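Local coordinates for protein 5'-Methylthioadenosine Nucleosidase (Arabidopsis thaliana, PDB 2H8G) that belongs to the phosphorylase superfamily as a nucleosidase, an alpha/beta protein built round a mixed sheet, and holds adenine in its pocket, at residues A[207-210]-A[211-215]; A[253-256]-A[257-261]. All blocks are in the same frame, centred on the assembly; numbering follows the deposited sequence.

Contact 1. Residues A[207-210]-A[211-215]; sequences AYVA and DLLKI
The ring of Tyr-208 carries the isobutyl group of Leu-212, one helical turn later, over one of its faces. Leu-212 CG sits 4.2 Å from the centroid of the Tyr-208 ring and 21° off the ring normal, a CH-pi contact displaced toward the rim. The branch CD1 comes closest, 3.5 Å from Tyr-208 CE2, and both methyls reach the hydroxyl end of the ring. The tyrosine reaches this position because its CG is anti to the backbone N (chi1 178°), whereas the leucine, with CG anti to its carbonyl carbon, leans back along the helix. Val-93 of the second subunit packs on Tyr-208 and Leu-60 of that subunit on Leu-212, so the pair belongs to the dimer contact. One residue on, Val-209 CG1 looks more loosely toward Leu-213 CD1, at 4.4 Å; helix 92-106 of the same chain touches both residues.

The carbonyl of Tyr-208 takes two bonds, from Leu-212 N at 3.0 Å and from a water at 2.9 Å; the same water also donates to Asp-211 OD1, tying the carboxylate to the backbone one turn earlier. Arg-156 makes a long, weak ion pair with that oxygen. The end is a Schellman motif: Lys-214, at positive phi, turns the chain so that Ile-215 N reaches Ala-210 O at 2.8 Å with a nearly straight bond (172°), and Lys-214 N bonds to Asp-211 O at 3.1 Å.

The chemistry thus divides in two: backbone amides and a bridging water satisfy carbonyls at the helix terminus, and apolar side chains face the partner subunit and helix 92-106. Near the C-terminal end of the helix, where the helix dipole would disfavour a negative charge, Asp-211 is probably eased by the bridging water and, weakly, by Arg-156.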
ATOM      1  N   ALA A 207      -8.008   0.787  -6.687  1.00 16.98           N
ATOM      2  CA  ALA A 207      -9.448   0.928  -6.460  1.00 15.46           C
ATOM      3  C   ALA A 207      -9.724   1.433  -5.048  1.00 14.98           C
ATOM      4  O   ALA A 207     -10.641   2.230  -4.838  1.00 17.91           O
ATOM      5  CB  ALA A 207     -10.155  -0.408  -6.691  1.00 16.34           C
ATOM      6  N   TYR A 208      -8.934   0.978  -4.078  1.00 14.77           N
ATOM      7  CA  TYR A 208      -9.104   1.422  -2.699  1.00 15.84           C
ATOM      8  C   TYR A 208      -8.947   2.944  -2.608  1.00 17.03           C
ATOM      9  O   TYR A 208      -9.790   3.635  -2.036  1.00 17.03           O
ATOM     10  CB  TYR A 208      -8.076   0.745  -1.788  1.00 16.45           C
ATOM     11  CG  TYR A 208      -8.163   1.205  -0.356  1.00 17.33           C
ATOM     12  CD1 TYR A 208      -9.232   0.821   0.453  1.00 19.23           C
ATOM     13  CD2 TYR A 208      -7.207   2.064   0.179  1.00 17.98           C
ATOM     14  CE1 TYR A 208      -9.349   1.283   1.754  1.00 20.83           C
ATOM     15  CE2 TYR A 208      -7.316   2.535   1.487  1.00 18.74           C
ATOM     16  CZ  TYR A 208      -8.391   2.138   2.264  1.00 19.50           C
ATOM     17  OH  TYR A 208      -8.516   2.589   3.556  1.00 21.29           O
ATOM     18  N   VAL A 209      -7.868   3.467  -3.184  1.00 16.09           N
ATOM     19  CA  VAL A 209      -7.611   4.902  -3.147  1.00 17.25           C
ATOM     20  C   VAL A 209      -8.644   5.689  -3.943  1.00 17.59           C
ATOM     21  O   VAL A 209      -9.111   6.739  -3.493  1.00 17.53           O
ATOM     22  CB  VAL A 209      -6.203   5.223  -3.694  1.00 16.94           C
ATOM     23  CG1 VAL A 209      -5.979   6.737  -3.729  1.00 16.85           C
ATOM     24  CG2 VAL A 209      -5.159   4.550  -2.827  1.00 18.43           C
ATOM     25  N   ALA A 210      -9.000   5.187  -5.121  1.00 16.89           N
ATOM     26  CA  ALA A 210      -9.989   5.862  -5.958  1.00 16.58           C
ATOM     27  C   ALA A 210     -11.307   5.966  -5.201  1.00 17.92           C
ATOM     28  O   ALA A 210     -11.997   6.988  -5.274  1.00 19.64           O
ATOM     29  CB  ALA A 210     -10.184   5.101  -7.264  1.00 17.90           C
ATOM     30  N   ASP A 211     -11.657   4.919  -4.461  1.00 18.10           N
ATOM     31  CA  ASP A 211     -12.896   4.945  -3.689  1.00 19.65           C
ATOM     32  C   ASP A 211     -12.802   5.959  -2.551  1.00 22.53           C
ATOM     33  O   ASP A 211     -13.754   6.695  -2.289  1.00 22.57           O
ATOM     34  CB  ASP A 211     -13.214   3.555  -3.133  1.00 23.29           C
ATOM     35  CG  ASP A 211     -14.467   3.545  -2.274  1.00 26.95           C
ATOM     36  OD1 ASP A 211     -14.339   3.461  -1.035  1.00 32.73           O
ATOM     37  OD2 ASP A 211     -15.577   3.634  -2.839  1.00 31.62           O
ATOM     38  N   LEU A 212     -11.652   6.012  -1.884  1.00 20.81           N
ATOM     39  CA  LEU A 212     -11.478   6.956  -0.780  1.00 20.75           C
ATOM     40  C   LEU A 212     -11.681   8.391  -1.231  1.00 21.69           C
ATOM     41  O   LEU A 212     -12.259   9.203  -0.507  1.00 23.36           O
ATOM     42  CB  LEU A 212     -10.078   6.852  -0.171  1.00 22.24           C
ATOM     43  CG  LEU A 212      -9.676   5.650   0.677  1.00 24.38           C
ATOM     44  CD1 LEU A 212      -8.286   5.903   1.245  1.00 25.59           C
ATOM     45  CD2 LEU A 212     -10.677   5.440   1.807  1.00 25.55           C
ATOM     46  N   LEU A 213     -11.202   8.699  -2.430  1.00 20.96           N
ATOM     47  CA  LEU A 213     -11.298  10.051  -2.963  1.00 20.73           C
ATOM     48  C   LEU A 213     -12.433  10.237  -3.961  1.00 21.97           C
ATOM     49  O   LEU A 213     -12.498  11.249  -4.664  1.00 23.91           O
ATOM     50  CB  LEU A 213      -9.954  10.451  -3.578  1.00 20.38           C
ATOM     51  CG  LEU A 213      -8.824  10.537  -2.546  1.00 23.52           C
ATOM     52  CD1 LEU A 213      -7.509  10.840  -3.238  1.00 25.30           C
ATOM     53  CD2 LEU A 213      -9.156  11.614  -1.513  1.00 26.25           C
ATOM     54  N   LYS A 214     -13.322   9.250  -4.011  1.00 23.26           N
ATOM     55  CA  LYS A 214     -14.494   9.274  -4.881  1.00 23.95           C
ATOM     56  C   LYS A 214     -14.209   9.605  -6.343  1.00 23.53           C
ATOM     57  O   LYS A 214     -14.876  10.456  -6.940  1.00 26.14           O
ATOM     58  CB  LYS A 214     -15.526  10.254  -4.319  1.00 27.65           C
ATOM     59  CG  LYS A 214     -16.139   9.825  -2.991  1.00 30.67           C
ATOM     60  CD  LYS A 214     -16.965   8.557  -3.155  1.00 35.40           C
ATOM     61  CE  LYS A 214     -17.821   8.282  -1.928  1.00 38.47           C
ATOM     62  NZ  LYS A 214     -18.654   7.054  -2.097  1.00 41.15           N
ATOM     63  N   ILE A 215     -13.224   8.928  -6.921  1.00 21.57           N
ATOM     64  CA  ILE A 215     -12.875   9.135  -8.323  1.00 20.60           C
ATOM     65  C   ILE A 215     -13.185   7.846  -9.076  1.00 20.24           C
ATOM     66  O   ILE A 215     -12.749   6.771  -8.670  1.00 20.78           O
ATOM     67  CB  ILE A 215     -11.369   9.443  -8.500  1.00 21.55           C
ATOM     68  CG1 ILE A 215     -10.977  10.661  -7.660  1.00 22.16           C
ATOM     69  CG2 ILE A 215     -11.057   9.696  -9.976  1.00 22.28           C
ATOM     70  CD1 ILE A 215     -11.737  11.923  -8.012  1.00 25.72           C
TER
HETATM   71  O   HOH W   1     -11.833   2.740  -0.199  1.00 30.32           O

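Contact 2. Residues A[253-256]-A[257-261]; sequences TKVI and NFING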
ATOM      1  N   THR A 253      -5.755   3.067 -26.532  1.00 23.36           N
ATOM      2  CA  THR A 253      -5.976   4.127 -27.507  1.00 24.47           C
ATOM      3  C   THR A 253      -7.445   4.194 -27.902  1.00 24.14           C
ATOM      4  O   THR A 253      -8.015   5.280 -28.008  1.00 24.22           O
ATOM      5  CB  THR A 253      -5.119   3.912 -28.761  1.00 26.20           C
ATOM      6  OG1 THR A 253      -3.734   3.990 -28.403  1.00 28.37           O
ATOM      7  CG2 THR A 253      -5.427   4.970 -29.808  1.00 28.07           C
ATOM      8  N   LYS A 254      -8.061   3.034 -28.113  1.00 23.77           N
ATOM      9  CA  LYS A 254      -9.470   2.996 -28.478  1.00 24.28           C
ATOM     10  C   LYS A 254     -10.324   3.516 -27.327  1.00 23.45           C
ATOM     11  O   LYS A 254     -11.350   4.156 -27.540  1.00 25.32           O
ATOM     12  CB  LYS A 254      -9.895   1.571 -28.834  1.00 24.96           C
ATOM     13  CG  LYS A 254      -9.287   1.058 -30.126  1.00 29.23           C
ATOM     14  CD  LYS A 254      -9.749  -0.356 -30.418  1.00 31.91           C
ATOM     15  CE  LYS A 254      -9.149  -0.873 -31.714  1.00 34.87           C
ATOM     16  NZ  LYS A 254      -9.585  -0.051 -32.876  1.00 38.93           N
ATOM     17  N   VAL A 255      -9.896   3.245 -26.101  1.00 22.54           N
ATOM     18  CA  VAL A 255     -10.639   3.704 -24.940  1.00 22.67           C
ATOM     19  C   VAL A 255     -10.567   5.227 -24.847  1.00 22.51           C
ATOM     20  O   VAL A 255     -11.573   5.890 -24.596  1.00 23.49           O
ATOM     21  CB  VAL A 255     -10.089   3.061 -23.645  1.00 21.65           C
ATOM     22  CG1 VAL A 255     -10.682   3.746 -22.425  1.00 22.73           C
ATOM     23  CG2 VAL A 255     -10.435   1.570 -23.627  1.00 22.36           C
ATOM     24  N   ILE A 256      -9.378   5.782 -25.064  1.00 23.57           N
ATOM     25  CA  ILE A 256      -9.206   7.228 -25.011  1.00 24.82           C
ATOM     26  C   ILE A 256     -10.073   7.921 -26.057  1.00 25.91           C
ATOM     27  O   ILE A 256     -10.756   8.902 -25.757  1.00 25.47           O
ATOM     28  CB  ILE A 256      -7.726   7.625 -25.222  1.00 25.43           C
ATOM     29  CG1 ILE A 256      -6.935   7.338 -23.946  1.00 27.51           C
ATOM     30  CG2 ILE A 256      -7.618   9.099 -25.587  1.00 26.59           C
ATOM     31  CD1 ILE A 256      -7.484   8.049 -22.720  1.00 30.42           C
ATOM     32  N   ASN A 257     -10.059   7.405 -27.281  1.00 26.46           N
ATOM     33  CA  ASN A 257     -10.859   8.005 -28.341  1.00 28.02           C
ATOM     34  C   ASN A 257     -12.356   7.859 -28.095  1.00 28.57           C
ATOM     35  O   ASN A 257     -13.151   8.668 -28.575  1.00 29.52           O
ATOM     36  CB  ASN A 257     -10.475   7.414 -29.697  1.00 30.03           C
ATOM     37  CG  ASN A 257      -9.200   8.022 -30.248  1.00 34.14           C
ATOM     38  OD1 ASN A 257      -9.104   9.240 -30.412  1.00 37.41           O
ATOM     39  ND2 ASN A 257      -8.214   7.181 -30.536  1.00 36.02           N
ATOM     40  N   PHE A 258     -12.742   6.836 -27.340  1.00 27.27           N
ATOM     41  CA  PHE A 258     -14.151   6.621 -27.023  1.00 26.67           C
ATOM     42  C   PHE A 258     -14.599   7.628 -25.967  1.00 27.68           C
ATOM     43  O   PHE A 258     -15.667   8.231 -26.077  1.00 27.68           O
ATOM     44  CB  PHE A 258     -14.373   5.211 -26.479  1.00 26.58           C
ATOM     45  CG  PHE A 258     -15.802   4.921 -26.122  1.00 26.56           C
ATOM     46  CD1 PHE A 258     -16.717   4.552 -27.101  1.00 26.64           C
ATOM     47  CD2 PHE A 258     -16.239   5.037 -24.806  1.00 27.39           C
ATOM     48  CE1 PHE A 258     -18.046   4.300 -26.776  1.00 28.09           C
ATOM     49  CE2 PHE A 258     -17.568   4.789 -24.471  1.00 28.11           C
ATOM     50  CZ  PHE A 258     -18.473   4.419 -25.459  1.00 28.30           C
ATOM     51  N   ILE A 259     -13.772   7.794 -24.939  1.00 27.60           N
ATOM     52  CA  ILE A 259     -14.065   8.714 -23.843  1.00 28.99           C
ATOM     53  C   ILE A 259     -14.153  10.171 -24.287  1.00 29.47           C
ATOM     54  O   ILE A 259     -14.982  10.932 -23.785  1.00 30.41           O
ATOM     55  CB  ILE A 259     -12.993   8.603 -22.736  1.00 28.80           C
ATOM     56  CG1 ILE A 259     -13.105   7.242 -22.048  1.00 28.43           C
ATOM     57  CG2 ILE A 259     -13.150   9.735 -21.725  1.00 30.37           C
ATOM     58  CD1 ILE A 259     -12.008   6.982 -21.034  1.00 30.17           C
ATOM     59  N   ASN A 260     -13.299  10.556 -25.228  1.00 30.59           N
ATOM     60  CA  ASN A 260     -13.274  11.929 -25.715  1.00 31.56           C
ATOM     61  C   ASN A 260     -14.654  12.423 -26.137  1.00 32.10           C
ATOM     62  O   ASN A 260     -15.374  11.744 -26.863  1.00 32.81           O
ATOM     63  CB  ASN A 260     -12.288  12.049 -26.881  1.00 32.55           C
ATOM     64  CG  ASN A 260     -12.202  13.463 -27.431  1.00 33.44           C
ATOM     65  OD1 ASN A 260     -12.896  13.815 -28.388  1.00 36.93           O
ATOM     66  ND2 ASN A 260     -11.357  14.285 -26.819  1.00 32.83           N
ATOM     67  N   GLY A 261     -15.019  13.606 -25.653  1.00 32.75           N
ATOM     68  CA  GLY A 261     -16.305  14.188 -25.994  1.00 33.85           C
ATOM     69  C   GLY A 261     -17.478  13.681 -25.178  1.00 33.58           C
ATOM     70  O   GLY A 261     -18.570  14.246 -25.235  1.00 34.54           O
TER
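Val-255 lies alongside Ile-259, both side chains pointing the same way from successive turns of the helix, and Val-255 CG1 meets Ile-259 CD1 at 3.8 Å. The isoleucine has CG1 anti to its carbonyl carbon (chi1 -68°), which folds the chain back over the preceding turn and brings CG1 to 3.3 Å from Val-255 O. Ile-112 of strand 110-119 touches both residues, so this apolar pair is pressed against the sheet.

A second i, i+4 pair is polar. Thr-253 and Asn-257 also lie side by side, with Thr-253 CG2 3.6 Å from Asn-257 ND2; the threonine hydroxyl hydrogen-bonds to Glu-249, and Asn-257 OD1 is gripped by both Lys-70 and His-69. Those two bonds fix the amide's rotation and leave ND2 on the side of the helix backbone. Phe-258 turns away toward helix 162-168 and makes a cation-pi contact with Arg-262.

Among the backbone bonds, Ile-259 N to Val-255 O is regular at 2.9 Å, while Phe-258 N gives two weak ones, shared between Lys-254 O and Val-255 O. Asn-260 N closes the series on Ile-256 O at 3.1 Å, before Gly-261 takes positive phi (82°).

The helix end is therefore two-sided: valine and isoleucine bury hydrocarbon against the strands, while the side-chain oxygen of Asn-257, probably polarised by Lys-70, ties the helix to His-69 and Lys-70.

How the contacts relate
Both contacts are C-terminal helix ends of a single phosphorylase-superfamily chain, and they come in series: contact 1 closes helix 203-212, strand 217-226 follows, and contact 2 closes the long helix 233-259. Their centres are 22 Å apart and their nearest atoms about 11 Å, so they do not touch. Each packs on the same mixed sheet through different strands, 217-226 for contact 1 and 72-78 with 110-119 for contact 2. Contact 1 also faces the second subunit, whereas no other chain reaches contact 2. One helix end thus takes part in dimer packing, while the other fastens the last long helix to its own chain.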